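Local coordinates for cytochrome c-550-like protein (Thermosynechococcus elongatus, PDB 4LJI) that probably serves as a low-potential, heme-binding cytochrome c in electron transport and can partially replace cytochrome c-550 of photosystem II, at residues L109-E112 with Q113-L117. Residues are numbered along the deposited sequence; the frame is centred on the assembly and turned at random.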
loop_
_atom_site.group_PDB
_atom_site.type_symbol
_atom_site.label_atom_id
_atom_site.label_comp_id
_atom_site.label_asym_id
_atom_site.label_seq_id
_atom_site.Cartn_x
_atom_site.Cartn_y
_atom_site.Cartn_z
ATOM N N LEU A 109 -5.574 14.313 -1.497
ATOM C CA LEU A 109 -6.906 13.965 -1.978
ATOM C C LEU A 109 -7.934 15.067 -1.712
ATOM O O LEU A 109 -7.992 15.605 -0.621
ATOM C CB LEU A 109 -7.357 12.650 -1.339
ATOM C CG LEU A 109 -6.501 11.474 -1.802
ATOM C CD1 LEU A 109 -6.896 10.204 -1.068
ATOM C CD2 LEU A 109 -6.656 11.315 -3.292
ATOM N N THR A 110 -8.746 15.385 -2.713
ATOM C CA THR A 110 -9.787 16.424 -2.571
ATOM C C THR A 110 -10.906 15.806 -1.753
ATOM O O THR A 110 -10.952 14.589 -1.566
ATOM C CB THR A 110 -10.363 16.812 -3.909
ATOM O OG1 THR A 110 -11.092 15.700 -4.462
ATOM C CG2 THR A 110 -9.241 17.243 -4.864
ATOM N N THR A 111 -11.788 16.657 -1.261
ATOM C CA THR A 111 -12.995 16.262 -0.546
ATOM C C THR A 111 -13.752 15.144 -1.257
ATOM O O THR A 111 -14.068 14.135 -0.644
ATOM C CB THR A 111 -13.933 17.490 -0.410
ATOM O OG1 THR A 111 -13.184 18.550 0.179
ATOM C CG2 THR A 111 -15.158 17.168 0.450
ATOM N N GLU A 112 -14.043 15.335 -2.541
ATOM C CA GLU A 112 -14.835 14.372 -3.297
ATOM C C GLU A 112 -14.112 13.034 -3.443
ATOM O O GLU A 112 -14.721 11.969 -3.342
ATOM C CB GLU A 112 -15.177 14.915 -4.678
ATOM C CG GLU A 112 -16.194 16.063 -4.655
ATOM C CD GLU A 112 -15.524 17.420 -4.762
ATOM O OE1 GLU A 112 -14.379 17.551 -4.266
ATOM O OE2 GLU A 112 -16.146 18.354 -5.344
ATOM N N GLN A 113 -12.818 13.104 -3.715
ATOM C CA GLN A 113 -12.016 11.872 -3.809
ATOM C C GLN A 113 -12.062 11.089 -2.508
ATOM O O GLN A 113 -12.304 9.866 -2.511
ATOM C CB GLN A 113 -10.560 12.164 -4.142
ATOM C CG GLN A 113 -10.302 12.507 -5.584
ATOM C CD GLN A 113 -8.865 12.891 -5.807
ATOM O OE1 GLN A 113 -8.321 13.767 -5.133
ATOM N NE2 GLN A 113 -8.228 12.211 -6.740
ATOM N N LEU A 114 -11.820 11.772 -1.394
ATOM C CA LEU A 114 -11.862 11.134 -0.082
ATOM C C LEU A 114 -13.262 10.606 0.244
ATOM O O LEU A 114 -13.381 9.553 0.900
ATOM C CB LEU A 114 -11.401 12.114 0.982
ATOM C CG LEU A 114 -10.731 11.512 2.186
ATOM C CD1 LEU A 114 -9.487 10.726 1.714
ATOM C CD2 LEU A 114 -10.333 12.575 3.150
ATOM N N GLU A 115 -14.321 11.291 -0.200
ATOM C CA GLU A 115 -15.670 10.754 -0.089
ATOM C C GLU A 115 -15.815 9.420 -0.788
ATOM O O GLU A 115 -16.436 8.524 -0.244
ATOM C CB GLU A 115 -16.709 11.737 -0.673
ATOM C CG GLU A 115 -17.053 12.880 0.240
ATOM C CD GLU A 115 -17.937 13.899 -0.422
ATOM O OE1 GLU A 115 -18.299 14.878 0.258
ATOM O OE2 GLU A 115 -18.260 13.712 -1.616
ATOM N N THR A 116 -15.274 9.297 -1.993
ATOM C CA THR A 116 -15.428 8.041 -2.711
ATOM C C THR A 116 -14.625 6.920 -2.041
ATOM O O THR A 116 -15.056 5.782 -2.087
ATOM C CB THR A 116 -15.010 8.150 -4.178
ATOM O OG1 THR A 116 -13.588 8.327 -4.242
ATOM C CG2 THR A 116 -15.738 9.299 -4.879
ATOM N N LEU A 117 -13.482 7.253 -1.430
ATOM C CA LEU A 117 -12.673 6.258 -0.694
ATOM C C LEU A 117 -13.442 5.842 0.562
ATOM O O LEU A 117 -13.545 4.652 0.873
ATOM C CB LEU A 117 -11.283 6.824 -0.370
ATOM C CG LEU A 117 -10.312 6.124 0.581
ATOM C CD1 LEU A 117 -10.081 4.687 0.089
ATOM C CD2 LEU A 117 -8.984 6.888 0.617
#
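With chi1 of Thr110 at 67°, its OG1 stands between the backbone N and the carbonyl carbon, facing the first turn of helix 111-127, while Gln113 sets CG anti to its carbonyl carbon (chi1 -77°) and its extended chain carries the amide alongside Thr110. Two reciprocal bonds result. Gln113 N donates to Thr110 OG1 at 3.2 Å, and Thr110 N donates to Gln113 OE1 at 2.9 Å, nearly straight (171°) and meeting a lone pair of the amide oxygen within the plane of its carbonyl. Threonine suits the N-cap because its short hydroxyl stands in for the i-4 carbonyl partner that first-turn amides normally lack; glutamine is long enough, and its amide oxygen is an acceptor, to return the bond. The side chains of Gln113 and Leu109 cross at about a right angle, with Leu109 CD2 3.5 Å from Gln113 OE1. Without the amide, as with an alanine at Gln113, Thr110 N is likely to lose its acceptor and Leu109 the neighbour lying across it. Regular helix bonding starts with Leu114 N to Thr110 O. Thr116 OG1 donates to Gln113 O at 2.6 Å, and the same carbonyl also accepts from Leu117 N. Beneath the cap, Leu109 CD1 meets Leu114 CD1 at 3.8 Å; these branched, apolar side chains suit the buried face, which Leu42 of helix 33-46 and Val83 of helix 79-87 also cover. Leu117 touches the heme close to Cys47, one of its covalent attachments. Thr110 and Gln113 thus form a classic capping box, here opening the last helix of a cytochrome c fold, which packs against helix 33-46 beside the heme.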